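Local coordinates for D-methionine-binding lipoprotein MetQ (Escherichia coli, PDB 4YAH) that binds methionine and serves as the substrate-binding lipoprotein of an ATP-driven D-methionine transport system, at residues 43-48 and 248-253; 189-192 and 198-201; 231-236 and 241-246. All blocks are in the same frame, centred on the assembly; numbering follows the deposited sequence.

Contacts 1 and 3 lie on one side of the chain's centre and contact 2 on the other. The centres of contacts 1 and 3 are 15 Å apart. Both use helix 241-250, and they meet where Y250 CB packs on I231 CD1. Contact 2 packs the end of helix 187-190 on strand 196-201 of the five-stranded sheet. Its centre is 28 Å from the centre of contact 1 and 34 Å from that of contact 3. Along the chain 43-48 comes first, contacts 2 and 3 follow in that order, and 248-253 comes last. Contact 1 therefore brings early and late parts of the chain together in the lobe built on the six-stranded sheet. Methionine binds between the two lobes.

Contact 1: residues 43-48 and 248-253; sequences QQVAEV and QAYQSD
Helix 41-57 runs past the end of helix 241-250, and the nearest backbone pair is A46 and Y250, with 7.2 Å between their CA atoms. Y250 spans this gap with its ring. Its CG stands anti to the backbone N (chi1 -156°), and the far end of the ring comes nearer to 43-48 than the start of the side chain does. The phenol oxygen meets a methyl group there: V45 CG1 is 3.9 Å from Y250 OH. The same methyl lies 4.2 Å from Y250 CZ. V45 and Y250 cross at about a right angle, and the methyl approaches the ring obliquely. A46 adds a looser contact through its backbone, with its CA 4.3 Å from Y250 CE1. Next to Y250 the chain turns sharply. Q251 is the centre of an inverse gamma turn and the first residue to leave the helix. S252 then takes the N-cap position of helix 253-262, where its OG makes a weak hydrogen bond with V255 N. The same OG donates to A249 O over 2.7 Å, which ties the new helix start back to the last turn of the old one. The donor lies 21° out of the carbonyl plane. Neighbouring elements close round the contact. V45 also packs on V255 of helix 253-262, and both V45 and Y250 touch F110 of strand 103-111. Helix 41-57 is thus packed against the sheet and against two late helices of the same lobe. No hydrogen bond joins 43-48 to 248-253. The two are held by van der Waals contact among three buried residues, and the polar bonding of S252 serves the turn between the helices rather than the interface itself.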
loop_
_atom_site.group_PDB
_atom_site.type_symbol
_atom_site.label_atom_id
_atom_site.label_comp_id
_atom_site.label_asym_id
_atom_site.label_seq_id
_atom_site.Cartn_x
_atom_site.Cartn_y
_atom_site.Cartn_z
ATOM N N GLN A 43 4.369 -5.720 8.797
ATOM C CA GLN A 43 4.616 -6.983 9.486
ATOM C C GLN A 43 4.441 -6.814 10.992
ATOM O O GLN A 43 3.886 -7.688 11.655
ATOM C CB GLN A 43 6.014 -7.515 9.181
ATOM C CG GLN A 43 6.303 -8.846 9.866
ATOM C CD GLN A 43 7.745 -9.275 9.735
ATOM O OE1 GLN A 43 8.503 -8.722 8.940
ATOM N NE2 GLN A 43 8.135 -10.269 10.524
ATOM N N GLN A 44 4.921 -5.698 11.535
ATOM C CA GLN A 44 4.772 -5.445 12.965
ATOM C C GLN A 44 3.294 -5.429 13.355
ATOM O O GLN A 44 2.916 -5.983 14.375
ATOM C CB GLN A 44 5.420 -4.125 13.367
ATOM C CG GLN A 44 6.912 -4.056 13.140
ATOM C CD GLN A 44 7.442 -2.659 13.404
ATOM O OE1 GLN A 44 7.078 -2.030 14.404
ATOM N NE2 GLN A 44 8.274 -2.150 12.496
ATOM N N VAL A 45 2.465 -4.781 12.541
ATOM C CA VAL A 45 1.036 -4.696 12.829
ATOM C C VAL A 45 0.430 -6.091 12.740
ATOM O O VAL A 45 -0.394 -6.464 13.563
ATOM C CB VAL A 45 0.342 -3.720 11.861
ATOM C CG1 VAL A 45 -1.163 -3.704 12.053
ATOM C CG2 VAL A 45 0.903 -2.311 12.068
ATOM N N ALA A 46 0.842 -6.861 11.739
ATOM C CA ALA A 46 0.314 -8.209 11.547
ATOM C C ALA A 46 0.688 -9.097 12.727
ATOM O O ALA A 46 -0.075 -9.997 13.099
ATOM C CB ALA A 46 0.826 -8.807 10.253
ATOM N N GLU A 47 1.863 -8.845 13.310
ATOM C CA GLU A 47 2.285 -9.599 14.485
ATOM C C GLU A 47 1.316 -9.363 15.646
ATOM O O GLU A 47 1.068 -10.263 16.437
ATOM C CB GLU A 47 3.727 -9.227 14.884
ATOM C CG GLU A 47 4.756 -9.870 13.972
ATOM C CD GLU A 47 6.183 -9.622 14.414
ATOM O OE1 GLU A 47 6.379 -9.088 15.529
ATOM O OE2 GLU A 47 7.100 -9.970 13.642
ATOM N N VAL A 48 0.749 -8.166 15.740
ATOM C CA VAL A 48 -0.222 -7.902 16.789
ATOM C C VAL A 48 -1.503 -8.705 16.501
ATOM O O VAL A 48 -2.108 -9.270 17.416
ATOM C CB VAL A 48 -0.514 -6.401 16.902
ATOM C CG1 VAL A 48 -1.582 -6.118 17.933
ATOM C CG2 VAL A 48 0.773 -5.666 17.264
ATOM N N GLN A 248 -11.211 -11.139 12.231
ATOM C CA GLN A 248 -11.687 -10.548 13.476
ATOM C C GLN A 248 -10.519 -10.118 14.366
ATOM O O GLN A 248 -10.601 -9.098 15.059
ATOM C CB GLN A 248 -12.616 -11.524 14.216
ATOM C CG GLN A 248 -14.031 -11.514 13.629
ATOM C CD GLN A 248 -14.923 -12.655 14.111
ATOM O OE1 GLN A 248 -15.665 -12.509 15.088
ATOM N NE2 GLN A 248 -14.885 -13.780 13.400
ATOM N N ALA A 249 -9.425 -10.872 14.314
ATOM C CA ALA A 249 -8.240 -10.556 15.104
ATOM C C ALA A 249 -7.573 -9.284 14.588
ATOM O O ALA A 249 -7.151 -8.422 15.359
ATOM C CB ALA A 249 -7.268 -11.722 15.074
ATOM N N TYR A 250 -7.481 -9.168 13.275
ATOM C CA TYR A 250 -6.845 -8.003 12.672
ATOM C C TYR A 250 -7.685 -6.741 12.917
ATOM O O TYR A 250 -7.158 -5.654 13.200
ATOM C CB TYR A 250 -6.655 -8.247 11.184
ATOM C CG TYR A 250 -5.538 -7.440 10.535
ATOM C CD1 TYR A 250 -4.403 -8.070 10.060
ATOM C CD2 TYR A 250 -5.624 -6.068 10.393
ATOM C CE1 TYR A 250 -3.379 -7.363 9.457
ATOM C CE2 TYR A 250 -4.596 -5.348 9.785
ATOM C CZ TYR A 250 -3.477 -6.007 9.333
ATOM O OH TYR A 250 -2.438 -5.317 8.732
ATOM N N GLN A 251 -9.001 -6.881 12.775
ATOM C CA GLN A 251 -9.921 -5.772 12.972
ATOM C C GLN A 251 -10.220 -5.572 14.462
ATOM O O GLN A 251 -11.361 -5.743 14.917
ATOM C CB GLN A 251 -11.211 -6.028 12.194
ATOM C CG GLN A 251 -10.981 -6.219 10.714
ATOM C CD GLN A 251 -12.281 -6.419 9.946
ATOM O OE1 GLN A 251 -13.295 -6.840 10.514
ATOM N NE2 GLN A 251 -12.258 -6.118 8.647
ATOM N N SER A 252 -9.182 -5.212 15.214
ATOM C CA SER A 252 -9.293 -5.075 16.662
ATOM C C SER A 252 -8.655 -3.782 17.116
ATOM O O SER A 252 -7.798 -3.239 16.430
ATOM C CB SER A 252 -8.641 -6.261 17.367
ATOM O OG SER A 252 -7.240 -6.337 17.103
ATOM N N ASP A 253 -9.077 -3.293 18.274
ATOM C CA ASP A 253 -8.503 -2.073 18.830
ATOM C C ASP A 253 -7.002 -2.226 19.056
ATOM O O ASP A 253 -6.246 -1.284 18.848
ATOM C CB ASP A 253 -9.186 -1.702 20.149
ATOM C CG ASP A 253 -10.634 -1.274 19.964
ATOM O OD1 ASP A 253 -10.996 -0.828 18.854
ATOM O OD2 ASP A 253 -11.410 -1.375 20.939
#

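Contact 2: residues 189-192 and 198-201; sequences RSLD and LAVI
L191 reaches strand 196-201 with both of its methyl groups. CD2 lies 3.7 Å from A199 CB, and CD1 lies 3.9 Å from I201 CD1. The leucine fork therefore spans two residues of the strand that point to the same side. Its CG sits beside the backbone N (chi1 -69°), which carries the fork toward the strand. L191 and I201 cross obliquely, and I201 CD1 also comes within 4.1 Å of L191 CG. This is the tight part of the contact, and it is apolar and buried. S190 lies beside it. Its OG stands 3.9 Å from A199 CB, but its hydrogen bond goes to L187 O in its own helix. A199 CB is thus touched by both S190 and L191. The outer side is different. R189 and D192 are exposed and do not touch the strand. D192 instead forms a salt bridge with K119 through its OD1. In the five-stranded sheet, strand 196-201 runs between strands 132-136 and 115-117. A199 bonds to Y117 through the backbone, and L198 and V200 bond to A134. I201 also packs on L187 and P188, so the short helix 187-190 and the residues after it lie over strand 196-201, with S190 reaching A134 of the neighbouring strand 132-136.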
loop_
_atom_site.group_PDB
_atom_site.type_symbol
_atom_site.label_atom_id
_atom_site.label_comp_id
_atom_site.label_asym_id
_atom_site.label_seq_id
_atom_site.Cartn_x
_atom_site.Cartn_y
_atom_site.Cartn_z
ATOM N N ARG A 189 14.966 3.591 -1.829
ATOM C CA ARG A 189 16.366 3.791 -2.206
ATOM C C ARG A 189 16.477 4.829 -3.341
ATOM O O ARG A 189 17.537 5.439 -3.526
ATOM C CB ARG A 189 17.034 2.485 -2.620
ATOM C CG ARG A 189 16.552 1.907 -3.925
ATOM C CD ARG A 189 17.230 0.573 -4.209
ATOM N NE ARG A 189 16.686 -0.504 -3.394
ATOM C CZ ARG A 189 17.136 -1.755 -3.424
ATOM N NH1 ARG A 189 18.146 -2.092 -4.222
ATOM N NH2 ARG A 189 16.580 -2.668 -2.647
ATOM N N SER A 190 15.391 5.043 -4.082
ATOM C CA SER A 190 15.413 5.995 -5.206
ATOM C C SER A 190 15.700 7.423 -4.720
ATOM O O SER A 190 16.213 8.273 -5.469
ATOM C CB SER A 190 14.086 5.955 -5.995
ATOM O OG SER A 190 13.075 6.743 -5.387
ATOM N N LEU A 191 15.385 7.686 -3.458
ATOM C CA LEU A 191 15.581 9.019 -2.879
ATOM C C LEU A 191 17.031 9.468 -2.896
ATOM O O LEU A 191 17.306 10.668 -2.916
ATOM C CB LEU A 191 15.098 9.057 -1.437
ATOM C CG LEU A 191 13.592 8.942 -1.219
ATOM C CD1 LEU A 191 13.303 8.745 0.240
ATOM C CD2 LEU A 191 12.865 10.192 -1.760
ATOM N N ASP A 192 17.956 8.512 -2.843
ATOM C CA ASP A 192 19.381 8.819 -2.833
ATOM C C ASP A 192 19.965 8.956 -4.237
ATOM O O ASP A 192 21.120 9.346 -4.386
ATOM C CB ASP A 192 20.161 7.718 -2.084
ATOM C CG ASP A 192 19.775 7.600 -0.609
ATOM O OD1 ASP A 192 19.749 8.643 0.087
ATOM O OD2 ASP A 192 19.528 6.447 -0.130
ATOM N N LEU A 198 12.185 13.956 -5.929
ATOM C CA LEU A 198 10.900 13.759 -5.295
ATOM C C LEU A 198 10.458 12.336 -5.601
ATOM O O LEU A 198 10.671 11.855 -6.709
ATOM C CB LEU A 198 9.899 14.789 -5.828
ATOM C CG LEU A 198 8.477 14.812 -5.283
ATOM C CD1 LEU A 198 8.460 15.205 -3.821
ATOM C CD2 LEU A 198 7.650 15.800 -6.118
ATOM N N ALA A 199 9.879 11.669 -4.608
ATOM C CA ALA A 199 9.326 10.323 -4.803
ATOM C C ALA A 199 7.992 10.166 -4.084
ATOM O O ALA A 199 7.866 10.528 -2.914
ATOM C CB ALA A 199 10.298 9.261 -4.307
ATOM N N VAL A 200 7.016 9.589 -4.775
ATOM C CA VAL A 200 5.753 9.212 -4.148
ATOM C C VAL A 200 5.898 7.747 -3.747
ATOM O O VAL A 200 6.099 6.893 -4.600
ATOM C CB VAL A 200 4.555 9.410 -5.083
ATOM C CG1 VAL A 200 3.276 8.988 -4.402
ATOM C CG2 VAL A 200 4.452 10.868 -5.488
ATOM N N ILE A 201 5.818 7.488 -2.448
ATOM C CA ILE A 201 6.202 6.196 -1.889
ATOM C C ILE A 201 5.097 5.624 -1.014
ATOM O O ILE A 201 4.628 6.282 -0.090
ATOM C CB ILE A 201 7.479 6.293 -1.028
ATOM C CG1 ILE A 201 8.557 7.092 -1.762
ATOM C CG2 ILE A 201 7.983 4.913 -0.672
ATOM C CD1 ILE A 201 9.900 7.217 -1.015
#

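Contact 3: residues 231-236 and 241-246; sequences IVTRED and ENVKKF
The F246 ring receives the end of I231, with I231 CD1 4.1 Å from F246 CE2. The methyl comes at the ring obliquely, and the two side chains cross at a slant. F246 has its CG anti to the backbone N (chi1 178°), which extends the ring from the helix toward the strand. The other flat group, the R234 guanidinium, has the D236 carboxylate at its edge and in its plane. R234 NE donates to D236 OD2 over 3.0 Å, on the syn side of that oxygen. Weaker bonds from NE and NH2 reach OD1. This salt bridge ties the last strand residue, R234, to D236 just after the strand, and R234 NH1 has a further partner in L76 O. Strand 229-234 leads through a short loop into helix 241-250, which lies against the six-stranded sheet of this lobe and packs back on the strand it has just left. I231 and T233 point toward the helix, whereas V232 between them points away. T233 and V243 meet tip to tip. T233 CG2 lies 3.7 Å from V243 CG1 and 3.9 Å from V243 CG2, so one methyl faces both branches of the valine. T233 OG1 turns aside and donates to R234 O over 2.9 Å; the hydroxyl lies 35° out of that carbonyl plane. A serine in its place would probably leave a gap against both V243 methyls, since it lacks CG2. V243 also packs on I33, and F246 on V35, both of strand 32-38. On the helix surface K244 NZ bridges to E241 OE2 over 3.0 Å, one turn back.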
loop_
_atom_site.group_PDB
_atom_site.type_symbol
_atom_site.label_atom_id
_atom_site.label_comp_id
_atom_site.label_asym_id
_atom_site.label_seq_id
_atom_site.Cartn_x
_atom_site.Cartn_y
_atom_site.Cartn_z
ATOM N N ILE A 231 -7.739 -7.761 3.551
ATOM C CA ILE A 231 -7.354 -9.160 3.731
ATOM C C ILE A 231 -8.032 -9.875 2.584
ATOM O O ILE A 231 -9.236 -9.661 2.333
ATOM C CB ILE A 231 -7.793 -9.717 5.082
ATOM C CG1 ILE A 231 -7.081 -8.952 6.197
ATOM C CG2 ILE A 231 -7.449 -11.219 5.198
ATOM C CD1 ILE A 231 -7.740 -9.050 7.553
ATOM N N VAL A 232 -7.244 -10.659 1.852
ATOM C CA VAL A 232 -7.674 -11.306 0.631
ATOM C C VAL A 232 -7.395 -12.802 0.683
ATOM O O VAL A 232 -6.342 -13.226 1.168
ATOM C CB VAL A 232 -6.964 -10.688 -0.566
ATOM C CG1 VAL A 232 -7.256 -11.431 -1.830
ATOM C CG2 VAL A 232 -7.404 -9.250 -0.718
ATOM N N THR A 233 -8.347 -13.582 0.169
ATOM C CA THR A 233 -8.211 -15.037 0.066
ATOM C C THR A 233 -8.547 -15.477 -1.342
ATOM O O THR A 233 -8.903 -14.662 -2.184
ATOM C CB THR A 233 -9.144 -15.794 1.026
ATOM O OG1 THR A 233 -10.507 -15.613 0.608
ATOM C CG2 THR A 233 -8.974 -15.316 2.451
ATOM N N ARG A 234 -8.484 -16.785 -1.584
ATOM C CA ARG A 234 -9.036 -17.329 -2.814
ATOM C C ARG A 234 -10.553 -17.401 -2.667
ATOM O O ARG A 234 -11.085 -17.378 -1.562
ATOM C CB ARG A 234 -8.472 -18.717 -3.117
ATOM C CG ARG A 234 -6.966 -18.759 -3.368
ATOM C CD ARG A 234 -6.520 -20.191 -3.629
ATOM N NE ARG A 234 -6.883 -21.037 -2.500
ATOM C CZ ARG A 234 -6.183 -21.140 -1.374
ATOM N NH1 ARG A 234 -5.046 -20.462 -1.213
ATOM N NH2 ARG A 234 -6.624 -21.925 -0.400
ATOM N N GLU A 235 -11.244 -17.460 -3.792
ATOM C CA GLU A 235 -12.680 -17.704 -3.785
ATOM C C GLU A 235 -12.992 -18.969 -2.991
ATOM O O GLU A 235 -13.966 -19.002 -2.226
ATOM C CB GLU A 235 -13.196 -17.813 -5.218
ATOM C CG GLU A 235 -14.655 -18.259 -5.360
ATOM C CD GLU A 235 -15.652 -17.254 -4.806
ATOM O OE1 GLU A 235 -15.341 -16.039 -4.801
ATOM O OE2 GLU A 235 -16.749 -17.680 -4.378
ATOM N N ASP A 236 -12.168 -20.001 -3.152
ATOM C CA ASP A 236 -12.501 -21.301 -2.567
ATOM C C ASP A 236 -12.389 -21.336 -1.040
ATOM O O ASP A 236 -13.004 -22.195 -0.420
ATOM C CB ASP A 236 -11.639 -22.430 -3.178
ATOM C CG ASP A 236 -10.135 -22.249 -2.940
ATOM O OD1 ASP A 236 -9.655 -22.510 -1.818
ATOM O OD2 ASP A 236 -9.435 -21.877 -3.896
ATOM N N GLU A 241 -13.307 -21.005 8.402
ATOM C CA GLU A 241 -13.453 -20.510 9.757
ATOM C C GLU A 241 -12.172 -19.814 10.227
ATOM O O GLU A 241 -12.266 -18.832 10.960
ATOM C CB GLU A 241 -13.849 -21.644 10.707
ATOM C CG GLU A 241 -15.274 -22.164 10.445
ATOM C CD GLU A 241 -16.356 -21.089 10.544
ATOM O OE1 GLU A 241 -16.385 -20.364 11.559
ATOM O OE2 GLU A 241 -17.178 -20.980 9.604
ATOM N N ASN A 242 -10.992 -20.284 9.801
ATOM C CA ASN A 242 -9.740 -19.674 10.256
ATOM C C ASN A 242 -9.549 -18.308 9.627
ATOM O O ASN A 242 -8.970 -17.435 10.249
ATOM C CB ASN A 242 -8.539 -20.559 9.958
ATOM C CG ASN A 242 -8.528 -21.793 10.820
ATOM O OD1 ASN A 242 -9.234 -21.850 11.829
ATOM N ND2 ASN A 242 -7.716 -22.764 10.452
ATOM N N VAL A 243 -10.047 -18.138 8.407
ATOM C CA VAL A 243 -10.021 -16.838 7.735
ATOM C C VAL A 243 -10.865 -15.851 8.532
ATOM O O VAL A 243 -10.433 -14.726 8.807
ATOM C CB VAL A 243 -10.546 -16.952 6.295
ATOM C CG1 VAL A 243 -10.810 -15.564 5.672
ATOM C CG2 VAL A 243 -9.564 -17.746 5.448
ATOM N N LYS A 244 -12.067 -16.275 8.921
ATOM C CA LYS A 244 -12.974 -15.399 9.654
ATOM C C LYS A 244 -12.329 -14.979 10.966
ATOM O O LYS A 244 -12.409 -13.812 11.361
ATOM C CB LYS A 244 -14.313 -16.079 9.924
ATOM C CG LYS A 244 -15.134 -16.356 8.684
ATOM C CD LYS A 244 -16.465 -17.028 9.089
ATOM C CE LYS A 244 -17.056 -17.818 7.960
ATOM N NZ LYS A 244 -18.329 -18.494 8.371
ATOM N N LYS A 245 -11.662 -15.922 11.626
ATOM C CA LYS A 245 -10.997 -15.624 12.881
ATOM C C LYS A 245 -9.876 -14.610 12.694
ATOM O O LYS A 245 -9.713 -13.702 13.505
ATOM C CB LYS A 245 -10.411 -16.888 13.498
ATOM C CG LYS A 245 -11.437 -17.811 14.114
ATOM C CD LYS A 245 -10.729 -19.038 14.652
ATOM C CE LYS A 245 -11.689 -19.961 15.334
ATOM N NZ LYS A 245 -11.089 -21.309 15.501
ATOM N N PHE A 246 -9.085 -14.788 11.646
ATOM C CA PHE A 246 -7.960 -13.901 11.425
ATOM C C PHE A 246 -8.474 -12.489 11.153
ATOM O O PHE A 246 -7.919 -11.497 11.624
ATOM C CB PHE A 246 -7.099 -14.370 10.264
ATOM C CG PHE A 246 -5.968 -13.458 9.983
ATOM C CD1 PHE A 246 -4.919 -13.380 10.867
ATOM C CD2 PHE A 246 -5.981 -12.634 8.878
ATOM C CE1 PHE A 246 -3.870 -12.517 10.644
ATOM C CE2 PHE A 246 -4.924 -11.753 8.652
ATOM C CZ PHE A 246 -3.877 -11.710 9.534
#